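Local coordinates for MccB protein (Escherichia coli, PDB 6OM4) that adenylates the N-formylated MccA peptide in microcin C7 biosynthesis, using an ATP-binding domain of the ThiF/E1-like family, at residues Val33-Glu36 against Asn37-Thr41; Asn59-Glu62 against Lys63-Ser66; Phe71-Asn75 against Phe76-Pro80. One frame throughout, in Å; residues are numbered along the deposited sequence.

Contact 1 of 3, residues Val33-Glu36 against Asn37-Thr41; sequences VLWE and NIIKT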
ATOM      1  N   VAL A  33      23.467 -17.694  25.710  1.00 20.56           N
ATOM      2  CA  VAL A  33      22.902 -17.634  27.030  1.00 24.00           C
ATOM      3  C   VAL A  33      21.767 -16.611  27.069  1.00 20.39           C
ATOM      4  O   VAL A  33      20.750 -16.837  27.734  1.00 18.49           O
ATOM      5  CB  VAL A  33      23.994 -17.301  28.052  1.00 28.74           C
ATOM      6  CG1 VAL A  33      23.446 -17.017  29.432  1.00 36.18           C
ATOM      7  CG2 VAL A  33      24.998 -18.430  28.094  1.00 32.86           C
ATOM      8  N   LEU A  34      21.993 -15.472  26.415  1.00 18.63           N
ATOM      9  CA  LEU A  34      21.015 -14.421  26.298  1.00 19.08           C
ATOM     10  C   LEU A  34      19.800 -14.933  25.513  1.00 16.17           C
ATOM     11  O   LEU A  34      18.665 -14.698  25.931  1.00 15.47           O
ATOM     12  CB  LEU A  34      21.647 -13.188  25.639  1.00 21.37           C
ATOM     13  CG  LEU A  34      20.693 -12.028  25.385  1.00 21.69           C
ATOM     14  CD1 LEU A  34      20.001 -11.601  26.671  1.00 23.66           C
ATOM     15  CD2 LEU A  34      21.412 -10.844  24.734  1.00 23.15           C
ATOM     16  N   TRP A  35      20.041 -15.631  24.398  1.00 15.51           N
ATOM     17  CA  TRP A  35      18.924 -16.191  23.574  1.00 15.80           C
ATOM     18  C   TRP A  35      18.039 -17.115  24.432  1.00 15.97           C
ATOM     19  O   TRP A  35      16.803 -17.037  24.394  1.00 14.27           O
ATOM     20  CB  TRP A  35      19.520 -16.901  22.337  1.00 15.85           C
ATOM     21  CG  TRP A  35      18.525 -17.590  21.451  1.00 15.46           C
ATOM     22  CD1 TRP A  35      17.631 -17.022  20.585  1.00 17.74           C
ATOM     23  CD2 TRP A  35      18.352 -19.003  21.346  1.00 15.54           C
ATOM     24  NE1 TRP A  35      16.906 -17.998  19.957  1.00 17.36           N
ATOM     25  CE2 TRP A  35      17.347 -19.221  20.382  1.00 15.82           C
ATOM     26  CE3 TRP A  35      18.946 -20.102  21.976  1.00 16.80           C
ATOM     27  CZ2 TRP A  35      16.951 -20.507  20.025  1.00 16.82           C
ATOM     28  CZ3 TRP A  35      18.569 -21.374  21.604  1.00 16.67           C
ATOM     29  CH2 TRP A  35      17.559 -21.563  20.660  1.00 17.53           C
ATOM     30  N   GLU A  36      18.667 -17.962  25.249  1.00 14.75           N
ATOM     31  CA  GLU A  36      17.952 -18.904  26.119  1.00 16.43           C
ATOM     32  C   GLU A  36      17.124 -18.114  27.126  1.00 16.06           C
ATOM     33  O   GLU A  36      15.990 -18.479  27.427  1.00 15.53           O
ATOM     34  CB  GLU A  36      18.953 -19.860  26.791  1.00 18.27           C
ATOM     35  CG  GLU A  36      19.600 -20.820  25.802  1.00 19.70           C
ATOM     36  CD  GLU A  36      20.638 -21.771  26.405  1.00 25.12           C
ATOM     37  OE1 GLU A  36      20.976 -21.576  27.606  1.00 25.95           O
ATOM     38  OE2 GLU A  36      21.160 -22.676  25.662  1.00 25.75           O
ATOM     39  N   ASN A  37      17.698 -17.048  27.679  1.00 16.23           N
ATOM     40  CA  ASN A  37      16.986 -16.240  28.661  1.00 17.36           C
ATOM     41  C   ASN A  37      15.832 -15.457  28.016  1.00 14.87           C
ATOM     42  O   ASN A  37      14.784 -15.254  28.646  1.00 13.91           O
ATOM     43  CB  ASN A  37      17.919 -15.297  29.417  1.00 19.20           C
ATOM     44  CG  ASN A  37      18.706 -15.996  30.515  1.00 22.70           C
ATOM     45  OD1 ASN A  37      18.344 -17.105  30.986  1.00 22.30           O
ATOM     46  ND2 ASN A  37      19.770 -15.347  30.935  1.00 22.10           N
ATOM     47  N   ILE A  38      16.005 -14.998  26.769  1.00 13.08           N
ATOM     48  CA  ILE A  38      14.896 -14.341  26.072  1.00 13.82           C
ATOM     49  C   ILE A  38      13.732 -15.330  25.925  1.00 13.40           C
ATOM     50  O   ILE A  38      12.562 -14.980  26.068  1.00 12.84           O
ATOM     51  CB  ILE A  38      15.354 -13.796  24.706  1.00 14.15           C
ATOM     52  CG1 ILE A  38      16.404 -12.682  24.865  1.00 14.82           C
ATOM     53  CG2 ILE A  38      14.146 -13.370  23.884  1.00 14.34           C
ATOM     54  CD1 ILE A  38      17.197 -12.365  23.594  1.00 15.93           C
ATOM     55  N   ILE A  39      14.063 -16.574  25.578  1.00 14.14           N
ATOM     56  CA  ILE A  39      13.005 -17.640  25.418  1.00 14.53           C
ATOM     57  C   ILE A  39      12.272 -17.832  26.740  1.00 13.75           C
ATOM     58  O   ILE A  39      11.040 -17.870  26.756  1.00 13.33           O
ATOM     59  CB  ILE A  39      13.601 -18.960  24.923  1.00 14.59           C
ATOM     60  CG1 ILE A  39      14.092 -18.843  23.481  1.00 15.88           C
ATOM     61  CG2 ILE A  39      12.592 -20.095  25.069  1.00 16.53           C
ATOM     62  CD1 ILE A  39      15.081 -19.896  23.069  1.00 15.29           C
ATOM     63  N   LYS A  40      13.024 -17.944  27.850  1.00 14.05           N
ATOM     64  CA  LYS A  40      12.400 -18.168  29.165  1.00 14.80           C
ATOM     65  C   LYS A  40      11.501 -16.984  29.526  1.00 14.93           C
ATOM     66  O   LYS A  40      10.403 -17.177  30.056  1.00 15.77           O
ATOM     67  CB  LYS A  40      13.464 -18.373  30.254  1.00 16.54           C
ATOM     68  CG  LYS A  40      14.281 -19.656  30.150  1.00 18.97           C
ATOM     69  CD  LYS A  40      15.476 -19.616  31.122  1.00 22.15           C
ATOM     70  CE  LYS A  40      16.028 -20.981  31.454  1.00 25.84           C
ATOM     71  NZ  LYS A  40      16.990 -20.925  32.585  1.00 26.64           N
ATOM     72  N   THR A  41      11.938 -15.761  29.208  1.00 14.29           N
ATOM     73  CA  THR A  41      11.161 -14.564  29.461  1.00 14.72           C
ATOM     74  C   THR A  41       9.880 -14.575  28.609  1.00 14.15           C
ATOM     75  O   THR A  41       8.777 -14.359  29.118  1.00 14.24           O
ATOM     76  CB  THR A  41      11.994 -13.294  29.239  1.00 15.61           C
ATOM     77  OG1 THR A  41      13.118 -13.359  30.122  1.00 16.76           O
ATOM     78  CG2 THR A  41      11.241 -12.001  29.484  1.00 14.68           C
TER

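Contact 2 of 3, residues Asn59-Glu62 against Lys63-Ser66; sequences NIPE and KDFS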
ATOM      1  N   ASN A  59      12.691 -17.604  37.092  1.00 25.49           N
ATOM      2  CA  ASN A  59      13.848 -18.349  37.631  1.00 27.25           C
ATOM      3  C   ASN A  59      15.122 -18.013  36.836  1.00 27.46           C
ATOM      4  O   ASN A  59      15.913 -18.914  36.479  1.00 26.68           O
ATOM      5  CB  ASN A  59      13.585 -19.857  37.666  1.00 30.13           C
ATOM      6  CG  ASN A  59      12.475 -20.196  38.639  1.00 35.25           C
ATOM      7  OD1 ASN A  59      12.564 -19.861  39.819  1.00 45.82           O
ATOM      8  ND2 ASN A  59      11.402 -20.791  38.150  1.00 41.68           N
ATOM      9  N   ILE A  60      15.307 -16.714  36.574  1.00 24.06           N
ATOM     10  CA  ILE A  60      16.571 -16.150  36.148  1.00 22.91           C
ATOM     11  C   ILE A  60      16.749 -14.852  36.928  1.00 21.40           C
ATOM     12  O   ILE A  60      15.783 -14.296  37.435  1.00 21.10           O
ATOM     13  CB  ILE A  60      16.652 -15.923  34.622  1.00 23.96           C
ATOM     14  CG1 ILE A  60      15.600 -14.925  34.121  1.00 23.95           C
ATOM     15  CG2 ILE A  60      16.563 -17.248  33.894  1.00 25.22           C
ATOM     16  CD1 ILE A  60      15.699 -14.539  32.606  1.00 23.96           C
ATOM     17  N   PRO A  61      17.984 -14.327  37.050  1.00 21.57           N
ATOM     18  CA  PRO A  61      18.194 -13.064  37.743  1.00 21.21           C
ATOM     19  C   PRO A  61      17.364 -11.916  37.150  1.00 22.13           C
ATOM     20  O   PRO A  61      17.177 -11.813  35.893  1.00 19.24           O
ATOM     21  CB  PRO A  61      19.688 -12.790  37.546  1.00 23.23           C
ATOM     22  CG  PRO A  61      20.285 -14.152  37.303  1.00 23.36           C
ATOM     23  CD  PRO A  61      19.227 -14.923  36.537  1.00 21.17           C
ATOM     24  N   GLU A  62      16.887 -11.042  38.045  1.00 21.31           N
ATOM     25  CA  GLU A  62      16.065  -9.906  37.665  1.00 23.44           C
ATOM     26  C   GLU A  62      16.813  -9.015  36.666  1.00 23.72           C
ATOM     27  O   GLU A  62      16.166  -8.481  35.735  1.00 22.82           O
ATOM     28  CB  GLU A  62      15.604  -9.107  38.882  1.00 24.90           C
ATOM     29  CG  GLU A  62      14.732  -7.914  38.501  1.00 26.33           C
ATOM     30  CD  GLU A  62      14.050  -7.188  39.645  1.00 29.17           C
ATOM     31  OE1 GLU A  62      14.265  -7.603  40.797  1.00 25.57           O
ATOM     32  OE2 GLU A  62      13.292  -6.220  39.364  1.00 30.34           O
ATOM     33  N   LYS A  63      18.142  -8.871  36.816  1.00 22.85           N
ATOM     34  CA  LYS A  63      18.939  -8.086  35.846  1.00 28.46           C
ATOM     35  C   LYS A  63      18.739  -8.638  34.420  1.00 24.18           C
ATOM     36  O   LYS A  63      18.544  -7.877  33.464  1.00 26.13           O
ATOM     37  CB  LYS A  63      20.442  -8.169  36.153  1.00 36.11           C
ATOM     38  CG  LYS A  63      20.958  -7.243  37.250  1.00 45.27           C
ATOM     39  CD  LYS A  63      22.430  -7.488  37.639  1.00 46.87           C
ATOM     40  CE  LYS A  63      22.898  -6.640  38.814  1.00 47.66           C
ATOM     41  NZ  LYS A  63      24.286  -6.136  38.640  1.00 46.20           N
ATOM     42  N   ASP A  64      18.831  -9.961  34.282  1.00 22.45           N
ATOM     43  CA  ASP A  64      18.700 -10.648  32.977  1.00 21.66           C
ATOM     44  C   ASP A  64      17.255 -10.543  32.466  1.00 20.65           C
ATOM     45  O   ASP A  64      17.050 -10.201  31.331  1.00 18.29           O
ATOM     46  CB  ASP A  64      19.185 -12.086  33.045  1.00 24.90           C
ATOM     47  CG  ASP A  64      20.668 -12.152  33.369  1.00 27.53           C
ATOM     48  OD1 ASP A  64      21.405 -11.233  32.965  1.00 32.64           O
ATOM     49  OD2 ASP A  64      21.057 -13.052  34.094  1.00 32.02           O
ATOM     50  N   PHE A  65      16.276 -10.793  33.343  1.00 17.73           N
ATOM     51  CA  PHE A  65      14.876 -10.713  32.982  1.00 17.72           C
ATOM     52  C   PHE A  65      14.534  -9.319  32.447  1.00 17.72           C
ATOM     53  O   PHE A  65      13.807  -9.178  31.477  1.00 16.93           O
ATOM     54  CB  PHE A  65      14.018 -11.035  34.202  1.00 17.25           C
ATOM     55  CG  PHE A  65      12.541 -10.922  33.963  1.00 17.04           C
ATOM     56  CD1 PHE A  65      11.876 -11.944  33.313  1.00 17.88           C
ATOM     57  CD2 PHE A  65      11.835  -9.806  34.362  1.00 17.52           C
ATOM     58  CE1 PHE A  65      10.513 -11.877  33.090  1.00 16.83           C
ATOM     59  CE2 PHE A  65      10.474  -9.742  34.121  1.00 18.97           C
ATOM     60  CZ  PHE A  65       9.821 -10.763  33.471  1.00 17.98           C
ATOM     61  N   SER A  66      15.024  -8.264  33.116  1.00 18.32           N
ATOM     62  CA  SER A  66      14.742  -6.894  32.751  1.00 18.92           C
ATOM     63  C   SER A  66      15.244  -6.603  31.314  1.00 17.64           C
ATOM     64  O   SER A  66      14.555  -5.987  30.502  1.00 16.58           O
ATOM     65  CB  SER A  66      15.339  -5.957  33.809  1.00 21.88           C
ATOM     66  OG  SER A  66      15.244  -4.606  33.427  1.00 25.75           O
TER

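Contact 3 of 3, residues Phe71-Asn75 against Phe76-Pro80; sequences FLKEN and FFIIP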
ATOM      1  N   PHE A  71      14.006  -6.091  25.496  1.00 14.04           N
ATOM      2  CA  PHE A  71      14.271  -6.618  24.171  1.00 15.06           C
ATOM      3  C   PHE A  71      12.964  -7.060  23.487  1.00 15.83           C
ATOM      4  O   PHE A  71      12.716  -6.722  22.332  1.00 15.85           O
ATOM      5  CB  PHE A  71      15.277  -7.764  24.268  1.00 16.69           C
ATOM      6  CG  PHE A  71      15.468  -8.578  23.012  1.00 18.84           C
ATOM      7  CD1 PHE A  71      14.564  -9.572  22.668  1.00 19.15           C
ATOM      8  CD2 PHE A  71      16.562  -8.357  22.197  1.00 21.83           C
ATOM      9  CE1 PHE A  71      14.710 -10.299  21.494  1.00 21.80           C
ATOM     10  CE2 PHE A  71      16.741  -9.112  21.044  1.00 21.45           C
ATOM     11  CZ  PHE A  71      15.819 -10.080  20.699  1.00 21.37           C
ATOM     12  N   LEU A  72      12.158  -7.858  24.182  1.00 14.94           N
ATOM     13  CA  LEU A  72      10.881  -8.325  23.615  1.00 15.82           C
ATOM     14  C   LEU A  72       9.926  -7.155  23.355  1.00 16.00           C
ATOM     15  O   LEU A  72       9.229  -7.125  22.347  1.00 16.35           O
ATOM     16  CB  LEU A  72      10.281  -9.362  24.558  1.00 15.43           C
ATOM     17  CG  LEU A  72      11.050 -10.683  24.611  1.00 15.68           C
ATOM     18  CD1 LEU A  72      10.582 -11.544  25.779  1.00 16.46           C
ATOM     19  CD2 LEU A  72      10.839 -11.445  23.328  1.00 15.48           C
ATOM     20  N   LYS A  73       9.861  -6.190  24.274  1.00 15.48           N
ATOM     21  CA  LYS A  73       9.001  -5.040  24.148  1.00 18.88           C
ATOM     22  C   LYS A  73       9.389  -4.147  22.966  1.00 18.47           C
ATOM     23  O   LYS A  73       8.509  -3.642  22.247  1.00 17.57           O
ATOM     24  CB  LYS A  73       9.091  -4.161  25.403  1.00 22.49           C
ATOM     25  CG  LYS A  73       8.285  -4.590  26.611  1.00 27.30           C
ATOM     26  CD  LYS A  73       8.216  -3.441  27.631  1.00 32.35           C
ATOM     27  CE  LYS A  73       6.912  -2.682  27.581  1.00 34.66           C
ATOM     28  NZ  LYS A  73       6.460  -2.473  26.189  1.00 37.88           N
ATOM     29  N   GLU A  74      10.688  -3.837  22.826  1.00 18.01           N
ATOM     30  CA  GLU A  74      11.114  -2.831  21.842  1.00 18.95           C
ATOM     31  C   GLU A  74      10.941  -3.367  20.415  1.00 17.48           C
ATOM     32  O   GLU A  74      10.946  -2.587  19.469  1.00 18.88           O
ATOM     33  CB  GLU A  74      12.541  -2.372  22.147  1.00 19.56           C
ATOM     34  CG  GLU A  74      13.604  -3.376  21.742  1.00 21.19           C
ATOM     35  CD  GLU A  74      15.013  -3.038  22.207  1.00 25.08           C
ATOM     36  OE1 GLU A  74      15.192  -1.976  22.837  1.00 24.22           O
ATOM     37  OE2 GLU A  74      15.940  -3.882  21.975  1.00 29.21           O
ATOM     38  N   ASN A  75      10.785  -4.685  20.273  1.00 16.66           N
ATOM     39  CA  ASN A  75      10.488  -5.301  18.977  1.00 14.77           C
ATOM     40  C   ASN A  75       8.984  -5.614  18.810  1.00 15.31           C
ATOM     41  O   ASN A  75       8.614  -6.213  17.811  1.00 15.48           O
ATOM     42  CB  ASN A  75      11.360  -6.538  18.798  1.00 16.16           C
ATOM     43  CG  ASN A  75      12.818  -6.170  18.632  1.00 17.38           C
ATOM     44  OD1 ASN A  75      13.203  -5.604  17.613  1.00 19.87           O
ATOM     45  ND2 ASN A  75      13.620  -6.485  19.620  1.00 16.47           N
ATOM     46  N   PHE A  76       8.139  -5.234  19.779  1.00 13.96           N
ATOM     47  CA  PHE A  76       6.682  -5.557  19.780  1.00 15.10           C
ATOM     48  C   PHE A  76       6.437  -7.069  19.749  1.00 14.52           C
ATOM     49  O   PHE A  76       5.350  -7.529  19.344  1.00 14.18           O
ATOM     50  CB  PHE A  76       5.941  -4.789  18.672  1.00 17.48           C
ATOM     51  CG  PHE A  76       6.371  -3.351  18.620  1.00 18.85           C
ATOM     52  CD1 PHE A  76       6.161  -2.534  19.716  1.00 21.40           C
ATOM     53  CD2 PHE A  76       7.033  -2.860  17.531  1.00 20.73           C
ATOM     54  CE1 PHE A  76       6.609  -1.227  19.706  1.00 24.39           C
ATOM     55  CE2 PHE A  76       7.429  -1.532  17.495  1.00 25.11           C
ATOM     56  CZ  PHE A  76       7.248  -0.736  18.604  1.00 23.71           C
ATOM     57  N   PHE A  77       7.369  -7.856  20.322  1.00 13.99           N
ATOM     58  CA  PHE A  77       7.176  -9.295  20.478  1.00 13.15           C
ATOM     59  C   PHE A  77       6.237  -9.587  21.651  1.00 13.24           C
ATOM     60  O   PHE A  77       5.461 -10.550  21.626  1.00 13.72           O
ATOM     61  CB  PHE A  77       8.517  -9.989  20.640  1.00 13.37           C
ATOM     62  CG  PHE A  77       9.454  -9.877  19.461  1.00 13.69           C
ATOM     63  CD1 PHE A  77       8.991  -9.677  18.173  1.00 14.47           C
ATOM     64  CD2 PHE A  77      10.806 -10.079  19.655  1.00 13.88           C
ATOM     65  CE1 PHE A  77       9.870  -9.645  17.102  1.00 15.56           C
ATOM     66  CE2 PHE A  77      11.686 -10.044  18.582  1.00 14.90           C
ATOM     67  CZ  PHE A  77      11.218  -9.836  17.308  1.00 14.10           C
ATOM     68  N   ILE A  78       6.335  -8.760  22.686  1.00 14.20           N
ATOM     69  CA  ILE A  78       5.287  -8.727  23.711  1.00 15.57           C
ATOM     70  C   ILE A  78       4.550  -7.396  23.568  1.00 13.60           C
ATOM     71  O   ILE A  78       5.171  -6.350  23.273  1.00 15.49           O
ATOM     72  CB  ILE A  78       5.812  -8.984  25.142  1.00 18.37           C
ATOM     73  CG1 ILE A  78       6.818  -7.947  25.600  1.00 22.07           C
ATOM     74  CG2 ILE A  78       6.358 -10.407  25.302  1.00 17.17           C
ATOM     75  CD1 ILE A  78       7.140  -8.068  27.065  1.00 26.39           C
ATOM     76  N   ILE A  79       3.219  -7.463  23.717  1.00 13.00           N
ATOM     77  CA  ILE A  79       2.357  -6.322  23.507  1.00 13.73           C
ATOM     78  C   ILE A  79       1.388  -6.230  24.671  1.00 13.69           C
ATOM     79  O   ILE A  79       1.180  -7.209  25.397  1.00 13.38           O
ATOM     80  CB  ILE A  79       1.590  -6.411  22.176  1.00 15.12           C
ATOM     81  CG1 ILE A  79       0.719  -7.662  22.135  1.00 15.75           C
ATOM     82  CG2 ILE A  79       2.573  -6.309  21.009  1.00 15.82           C
ATOM     83  CD1 ILE A  79      -0.104  -7.791  20.889  1.00 17.45           C
ATOM     84  N   PRO A  80       0.776  -5.054  24.894  1.00 15.08           N
ATOM     85  CA  PRO A  80      -0.267  -4.953  25.901  1.00 16.26           C
ATOM     86  C   PRO A  80      -1.354  -6.001  25.646  1.00 15.93           C
ATOM     87  O   PRO A  80      -1.812  -6.140  24.526  1.00 15.98           O
ATOM     88  CB  PRO A  80      -0.795  -3.531  25.729  1.00 17.56           C
ATOM     89  CG  PRO A  80       0.392  -2.801  25.216  1.00 18.06           C
ATOM     90  CD  PRO A  80       1.043  -3.773  24.253  1.00 18.02           C
TER

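Contact 1 of 3, residues Val33-Glu36 against Asn37-Thr41
Ile39 reaches back one turn of helix 32-43 to lie against the indole of Trp35, and its side chain can be followed atom by atom. CB of Ile39 lies 3.5 Å from Glu36 O. CG1, anti to the carbonyl carbon of its own residue (chi1 -69°), turns back toward the preceding turn and comes to 3.4 Å from Trp35 O. CD1 ends the chain over the six-membered ring of Trp35, 3.6 Å from its centroid and 11° off the ring normal: a CH-pi contact almost square on the face. The methyl is close to the fusion bond too, with Ile39 CD1 3.6 Å from Trp35 CE2. Trp35 can offer that face because its CG lies anti to the backbone N (chi1 176°), which leans the indole slightly forward along the helix, toward the CD1 methyl of Ile39.

A second, wholly aliphatic pair runs along another side of the helix, where CD1 of Ile38 stands 3.9 Å from CG of Leu34. The backbone gives the usual i to i+4 bonds, the shortest from Ile38 N to Leu34 O at 2.8 Å. Asn37 O accepts two hydrogen bonds, from Thr41 N and from Thr41 OG1 (2.9 Å to Asn37 O), which arrive from opposite faces of its plane; the hydroxyl is thus bonded to a carbonyl one turn earlier in its own helix.

One side of helix 32-43 meets strands 11-14 and 27-29, and another meets helix 62-74. Trp35 and Ile39 touch Ile11 on strand 11-14, and Trp35 NE1 makes a weak hydrogen bond to Leu19 O. Leu34 and Ile38 pack on Val29 of strand 27-29, while Ile38, Asn37 and Thr41 meet Cys68 of helix 62-74.

Contact 2 of 3, residues Asn59-Glu62 against Lys63-Ser66
Pro61 and Asp64 meet at a slant across the first turn of helix 62-74. The carboxylate of Asp64 bends back over the pyrrolidine ring, with OD2 touching CB, CG and CD in turn; the nearest of these, Pro61 CG, is 3.5 Å from Asp64 OD2. Asp64 achieves this with CG anti to its own carbonyl carbon (chi1 -63°), which aims the group toward the start of the helix. A negative group at that end would be expected to interact well with the helix dipole.

Ile60, just before the turn, points its side chain toward the helix. CG1 stands between the backbone N and the carbonyl carbon (chi1 62°), and the extended chain carries CD1 to the backbone of Phe65, 3.9 Å from Phe65 N. Farther back, Ile60 CG1 lies 4.2 Å from Phe65 CB. The phenyl ring leads away toward helix 51-58, and Ile60 meets the root of the side chain, at CB.

Pro61 is the N-cap residue, and its carbonyl oxygen receives the first i to i+4 bond, Phe65 N to Pro61 O at 2.9 Å and nearly straight at 168°. Ser66 N follows with Glu62 O at 2.9 Å.

The turn joins helix 51-58 to helix 62-74 at the surface. Phe65 stacks edge-to-face with Tyr51 and touches Ala54 and Leu55 of helix 51-58, as Glu62 also touches Leu55. On the side of helix 32-43, Ile60 rests on Asn37, Lys40 and Thr41.

Contact 3 of 3, residues Phe71-Asn75 against Phe76-Pro80
The ring of Phe77 carries CB of Asn75 over the centre of one face, 3.5 Å from the centroid and 10° off the normal, a CH-pi contact. At its edge, near the ring plane, lie CD2 of Leu72 and CE1 of Phe71, the latter 4.2 Å from Phe77 CE2. Asn75 and Phe77 run side by side in the same direction, their amide and ring planes 25° apart. The amide of Asn75 lies by another ring: ND2 stands above the centre of one face of Phe71. Glu74 O lies above a face of the Phe76 ring, displaced toward its rim.

The helix ends in a Schellman motif. Phe76 has positive phi (59°), which folds the chain back on the last turn. Phe77 N reaches Leu72 O at 2.8 Å, and Phe76 N reaches Lys73 O at 3.0 Å from well above the carbonyl plane. Ile78 N adds a weak, longer bond to the same Leu72 O.

Leu72 and Phe77 cross at about a right angle, CD2 of Leu72 against CB of Phe77 at 3.8 Å. The CG1 branch of Ile78 crosses Lys73 at a slant, Ile78 CD1 lying 3.7 Å from Lys73 CG.

Phe77 and Ile79 then pair by backbone with Gly6 and Ile4, so the turn leads directly into strand 78-80 beside strand 2-5. The chemistry is that of a helix end partly buried among apolar side chains. ND2 of Asn75 donates a hydrogen bond to Phe71 O, 2.9 Å away; the backbone N of Asn75 reaches that oxygen by only a weak bond, and the side-chain N-H supplies the stronger one. The same bond tethers the side chain whose CB presses on Phe77, linking a side-chain-to-backbone hydrogen bond to the aromatic packing.

In the fold
All three contacts are local and lie in the N-terminal part of the chain, away from the nucleotide and zinc sites. Contacts 1 and 2 are at the surface; contact 3 is partly buried. Contacts 2 and 3 mark the start and the end of helix 62-74, their centres about 16 Å apart and not touching, whereas contact 1 lies within helix 32-43 and touches both. Thr41 bridges them, its CG2 3.7 Å from Phe65 CE1 and 3.8 Å from Leu72 CD1. Mid-helix packing of contact 1 relies on regular i to i+4 pairs; contact 2 adds a proline and carboxylate at a helix start, and contact 3 an aromatic cluster over a helix end.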